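Long-range contacts in lovastatin nonaketide synthase, polyketide synthase component (Aspergillus terreus, PDB 7CPX), which builds the nonaketide backbone of lovastatin, forming dihydromonacolin L from nine malonyl-CoA units together with its enoyl reductase partner LovC: residues L1020-M1025 against D1202-V1207; M1058-K1063 against L1082-E1087. The protein carries 2 engineered substitutions. All coordinates share one frame; numbering follows the deposited sequence.

Contact 1. Residues L1020-M1025 against D1202-V1207; sequences LEILDM and DRITLV
The carbonyl oxygen of Ile1204 takes a bond from Ile1022 N at 2.8 Å and, on the opposite face of its plane, one from the next residue's hydroxyl, Thr1205 OG1, broadside to the C=O (91°). The first belongs to an antiparallel pairing of 1020-1023 with 1203-1206, which joins the two halves of the dehydratase domain, consistent with a double hotdog fold. The hydrogen-bonded pairs Leu1020-Leu1206 and Ile1022-Ile1204 share one face, where Ile1204 and Leu1206 reach Met1003 of helix 995-1012 and Leu1020 and Ile1022 pack on Leu1082. The two isoleucines run alongside each other, Ile1022 CG2 meeting Ile1204 CD1 at 3.4 Å, and Met1025 SD slants across the same methyl.

The opposite face mixes polar and apolar groups. Glu1021 CG lies beside Thr1205 CG2 at 3.6 Å, while its carboxylate salt-bridges Arg2015 of the second subunit. Leu1023 CD2 rests on the methylenes of Arg1203, whose chain bends at chi3 (61°) and delivers NH1 to Thr1205 OG1, nearly in the guanidinium plane. Arg1203 NH2 makes a salt bridge with Glu1254, and NH1 also bonds to Gln1252. Asp1202 and Arg1203 form a classic beta bulge opposite Glu1254. Where both strands turn a corner, Asp1024 N still donates to Asp1202 O at 2.9 Å, and Asp1024 OD1 bonds to His1200 NE2.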
# COMPACT_ATOMS: atom_id res chain seq x y z
N LEU A 1020 -18.69 -14.80 -2.20
CA LEU A 1020 -17.93 -13.64 -1.73
C LEU A 1020 -18.61 -13.09 -0.47
O LEU A 1020 -19.56 -12.31 -0.56
CB LEU A 1020 -17.84 -12.59 -2.83
CG LEU A 1020 -16.78 -11.50 -2.72
CD1 LEU A 1020 -16.83 -10.63 -3.96
CD2 LEU A 1020 -16.96 -10.66 -1.48
N GLU A 1021 -18.13 -13.50 0.70
CA GLU A 1021 -18.61 -12.98 1.96
C GLU A 1021 -17.77 -11.78 2.38
O GLU A 1021 -16.57 -11.71 2.10
CB GLU A 1021 -18.55 -14.04 3.06
CG GLU A 1021 -19.12 -15.40 2.68
CD GLU A 1021 -18.73 -16.48 3.67
OE1 GLU A 1021 -18.23 -16.14 4.76
OE2 GLU A 1021 -18.92 -17.68 3.36
N ILE A 1022 -18.41 -10.85 3.07
CA ILE A 1022 -17.74 -9.74 3.74
C ILE A 1022 -18.09 -9.83 5.22
O ILE A 1022 -19.26 -9.69 5.59
CB ILE A 1022 -18.15 -8.38 3.16
CG1 ILE A 1022 -17.47 -8.16 1.81
CG2 ILE A 1022 -17.79 -7.27 4.12
CD1 ILE A 1022 -17.96 -6.95 1.07
N LEU A 1023 -17.08 -10.04 6.05
CA LEU A 1023 -17.25 -10.35 7.46
C LEU A 1023 -16.79 -9.19 8.33
O LEU A 1023 -15.80 -8.51 8.02
CB LEU A 1023 -16.46 -11.61 7.83
CG LEU A 1023 -16.75 -12.86 7.00
CD1 LEU A 1023 -15.76 -13.96 7.33
CD2 LEU A 1023 -18.17 -13.33 7.23
N ASP A 1024 -17.53 -8.96 9.42
CA ASP A 1024 -17.15 -7.99 10.44
C ASP A 1024 -16.81 -6.64 9.82
O ASP A 1024 -15.90 -5.94 10.28
CB ASP A 1024 -15.98 -8.50 11.28
CG ASP A 1024 -15.75 -7.68 12.53
OD1 ASP A 1024 -16.51 -6.72 12.76
OD2 ASP A 1024 -14.81 -7.99 13.29
N MET A 1025 -17.52 -6.27 8.76
CA MET A 1025 -17.26 -5.00 8.11
C MET A 1025 -17.75 -3.84 8.97
O MET A 1025 -18.80 -3.92 9.60
CB MET A 1025 -17.93 -4.94 6.74
CG MET A 1025 -17.78 -3.60 6.05
SD MET A 1025 -18.12 -3.68 4.29
CE MET A 1025 -17.73 -2.00 3.80
N ASP A 1202 -22.26 -7.23 9.88
CA ASP A 1202 -21.73 -8.47 10.42
C ASP A 1202 -21.34 -9.43 9.29
O ASP A 1202 -20.25 -10.00 9.31
CB ASP A 1202 -22.75 -9.13 11.35
CG ASP A 1202 -22.16 -10.29 12.12
OD1 ASP A 1202 -20.95 -10.56 11.98
OD2 ASP A 1202 -22.92 -10.94 12.88
N ARG A 1203 -22.21 -9.60 8.30
CA ARG A 1203 -21.83 -10.46 7.18
C ARG A 1203 -22.67 -10.14 5.95
O ARG A 1203 -23.86 -10.48 5.91
CB ARG A 1203 -21.97 -11.93 7.55
CG ARG A 1203 -21.66 -12.87 6.40
CD ARG A 1203 -21.84 -14.32 6.80
NE ARG A 1203 -23.21 -14.59 7.22
CZ ARG A 1203 -24.22 -14.78 6.38
NH1 ARG A 1203 -24.05 -14.73 5.07
NH2 ARG A 1203 -25.43 -15.04 6.87
N ILE A 1204 -22.06 -9.54 4.94
CA ILE A 1204 -22.62 -9.60 3.60
C ILE A 1204 -22.18 -10.90 2.94
O ILE A 1204 -21.17 -11.49 3.31
CB ILE A 1204 -22.20 -8.38 2.75
CG1 ILE A 1204 -22.40 -7.08 3.53
CG2 ILE A 1204 -22.99 -8.33 1.46
CD1 ILE A 1204 -21.13 -6.54 4.14
N THR A 1205 -22.94 -11.35 1.95
CA THR A 1205 -22.53 -12.53 1.20
C THR A 1205 -23.17 -12.49 -0.17
O THR A 1205 -24.39 -12.53 -0.28
CB THR A 1205 -22.93 -13.81 1.94
OG1 THR A 1205 -22.44 -13.76 3.28
CG2 THR A 1205 -22.35 -15.01 1.24
N LEU A 1206 -22.34 -12.43 -1.21
CA LEU A 1206 -22.79 -12.23 -2.57
C LEU A 1206 -22.36 -13.40 -3.45
O LEU A 1206 -21.23 -13.89 -3.34
CB LEU A 1206 -22.25 -10.92 -3.13
CG LEU A 1206 -22.63 -10.57 -4.57
CD1 LEU A 1206 -23.07 -9.13 -4.66
CD2 LEU A 1206 -21.47 -10.83 -5.50
N VAL A 1207 -23.27 -13.82 -4.32
CA VAL A 1207 -22.97 -14.84 -5.33
C VAL A 1207 -22.62 -14.10 -6.61
O VAL A 1207 -23.52 -13.72 -7.37
CB VAL A 1207 -24.15 -15.80 -5.53
CG1 VAL A 1207 -23.79 -16.86 -6.56
CG2 VAL A 1207 -24.55 -16.45 -4.22

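Contact 2. Residues M1058-K1063 against L1082-E1087; sequences MTISFK and LALTIE
Ile1060 and Leu1082 form a hydrogen-bonded pair in the antiparallel hairpin of strands 1057-1067 and 1075-1087, part of what is probably the N-terminal hotdog fold of the dehydratase domain. Backbone bonds set the register. Ile1060 N donates to Leu1082 O at 2.9 Å in the carbonyl plane, and Leu1082 N returns a bond to Ile1060 O. Further along, Leu1084 N reaches Met1058 O almost straight (170° at the hydrogen), whereas the reverse bond from Met1058 N is weak. Between these rungs sits the non-hydrogen-bonded pair Thr1059 and Ala1083, where Thr1059 CA makes a CA-H...O contact with Leu1082 O at 3.2 Å.

Apolar contacts gather on the face that carries Met1058, Ile1060, Leu1082 and Leu1084, turned to helix 995-1012, whose Ile1009 and Ala1006 pack on it. The tip of Ile1060 lies across Leu1084 at about a right angle, CD1 to CD2 at 3.8 Å. Met1058 runs extended to its sulfur and then bends (chi3 -71°), carrying CE to Ile1086 CD1 at 4.1 Å in another near-perpendicular crossing.

One aromatic contact closes the other end. Phe1062 takes the rotamer with CG between the backbone N and the carbonyl carbon (chi1 75°), which sets its ring beside Leu1082, the two side chains crossing at about a right angle, and Leu1082 CD1 meets Phe1062 CD2 obliquely at 3.6 Å.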
# COMPACT_ATOMS: atom_id res chain seq x y z
N MET A 1058 -10.25 -17.96 0.47
CA MET A 1058 -9.33 -16.83 0.47
C MET A 1058 -9.85 -15.78 1.45
O MET A 1058 -10.92 -15.21 1.24
CB MET A 1058 -9.19 -16.24 -0.93
CG MET A 1058 -8.21 -15.10 -1.03
SD MET A 1058 -7.89 -14.58 -2.72
CE MET A 1058 -6.94 -15.97 -3.33
N THR A 1059 -9.08 -15.53 2.50
CA THR A 1059 -9.41 -14.53 3.51
C THR A 1059 -8.56 -13.29 3.30
O THR A 1059 -7.33 -13.37 3.27
CB THR A 1059 -9.20 -15.09 4.92
OG1 THR A 1059 -9.91 -16.32 5.07
CG2 THR A 1059 -9.70 -14.10 5.96
N ILE A 1060 -9.23 -12.14 3.17
CA ILE A 1060 -8.60 -10.89 2.78
C ILE A 1060 -9.07 -9.76 3.69
O ILE A 1060 -10.22 -9.32 3.60
CB ILE A 1060 -8.91 -10.55 1.31
CG1 ILE A 1060 -8.75 -11.79 0.43
CG2 ILE A 1060 -8.01 -9.43 0.82
CD1 ILE A 1060 -9.12 -11.54 -1.02
N SER A 1061 -8.19 -9.27 4.55
CA SER A 1061 -8.54 -8.09 5.34
C SER A 1061 -8.49 -6.85 4.46
O SER A 1061 -7.48 -6.57 3.82
CB SER A 1061 -7.58 -7.95 6.52
OG SER A 1061 -7.61 -9.09 7.35
N PHE A 1062 -9.59 -6.10 4.44
CA PHE A 1062 -9.70 -4.95 3.56
C PHE A 1062 -10.02 -3.71 4.38
O PHE A 1062 -10.71 -3.78 5.40
CB PHE A 1062 -10.77 -5.16 2.48
CG PHE A 1062 -12.18 -5.05 2.98
CD1 PHE A 1062 -12.85 -3.84 2.93
CD2 PHE A 1062 -12.84 -6.15 3.48
CE1 PHE A 1062 -14.14 -3.73 3.38
CE2 PHE A 1062 -14.14 -6.05 3.94
CZ PHE A 1062 -14.79 -4.83 3.89
N LYS A 1063 -9.50 -2.57 3.92
CA LYS A 1063 -9.68 -1.29 4.58
C LYS A 1063 -9.80 -0.22 3.51
O LYS A 1063 -8.85 0.01 2.75
CB LYS A 1063 -8.52 -0.98 5.53
CG LYS A 1063 -8.24 -2.06 6.56
CD LYS A 1063 -7.04 -1.71 7.41
CE LYS A 1063 -6.69 -2.83 8.37
NZ LYS A 1063 -7.79 -3.10 9.33
N LEU A 1082 -12.87 -10.28 3.85
CA LEU A 1082 -13.51 -10.91 2.70
C LEU A 1082 -13.18 -12.40 2.72
O LEU A 1082 -12.01 -12.78 2.84
CB LEU A 1082 -13.04 -10.29 1.39
CG LEU A 1082 -13.43 -8.84 1.15
CD1 LEU A 1082 -12.28 -8.07 0.54
CD2 LEU A 1082 -14.64 -8.77 0.23
N ALA A 1083 -14.20 -13.23 2.61
CA ALA A 1083 -14.06 -14.68 2.54
C ALA A 1083 -14.55 -15.11 1.16
O ALA A 1083 -15.75 -15.11 0.90
CB ALA A 1083 -14.83 -15.37 3.65
N LEU A 1084 -13.61 -15.48 0.30
CA LEU A 1084 -13.92 -15.86 -1.07
C LEU A 1084 -13.87 -17.38 -1.17
O LEU A 1084 -12.84 -17.99 -0.88
CB LEU A 1084 -12.93 -15.24 -2.05
CG LEU A 1084 -12.96 -13.73 -2.30
CD1 LEU A 1084 -12.97 -12.94 -1.01
CD2 LEU A 1084 -11.75 -13.35 -3.13
N THR A 1085 -14.99 -17.98 -1.57
CA THR A 1085 -15.02 -19.37 -2.00
C THR A 1085 -14.76 -19.37 -3.50
O THR A 1085 -15.55 -18.82 -4.27
CB THR A 1085 -16.37 -20.02 -1.68
OG1 THR A 1085 -16.61 -19.93 -0.27
CG2 THR A 1085 -16.38 -21.48 -2.11
N ILE A 1086 -13.65 -20.00 -3.91
CA ILE A 1086 -13.07 -19.79 -5.22
C ILE A 1086 -12.88 -21.13 -5.93
O ILE A 1086 -12.91 -22.20 -5.32
CB ILE A 1086 -11.72 -19.05 -5.13
CG1 ILE A 1086 -10.86 -19.66 -4.02
CG2 ILE A 1086 -11.95 -17.58 -4.88
CD1 ILE A 1086 -9.46 -19.12 -3.96
N GLU A 1087 -12.67 -21.03 -7.24
CA GLU A 1087 -12.31 -22.17 -8.08
C GLU A 1087 -11.24 -21.72 -9.06
O GLU A 1087 -11.01 -20.53 -9.27
CB GLU A 1087 -13.53 -22.73 -8.82
CG GLU A 1087 -14.17 -21.76 -9.79
CD GLU A 1087 -15.35 -22.37 -10.53
OE1 GLU A 1087 -15.67 -23.55 -10.27
OE2 GLU A 1087 -15.96 -21.67 -11.36

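Overall arrangement
From the N terminus the chain first lays down 1020-1025, then runs through strand 1040-1052 into 1058-1063 and turns back as 1082-1087, so that contact 2 closes a short hairpin. Only well into the C-terminal half, after helices 1117-1126 and 1170-1184, does 1202-1207 return to 1020-1025, and contact 1 closes a much longer loop that encloses the hairpin. The central joint is the pairing of strands 1016-1027 and 1075-1087, where Ala1083 N probably bonds to Glu1021 O at 2.9 Å. On the face turned to helix 995-1012, Leu1082 packs against Leu1020 and Ile1022, and Met1025 against Phe1062. Strand 1016-1027 therefore links the hairpin to the domain's C-terminal half, and both contacts also touch the second subunit.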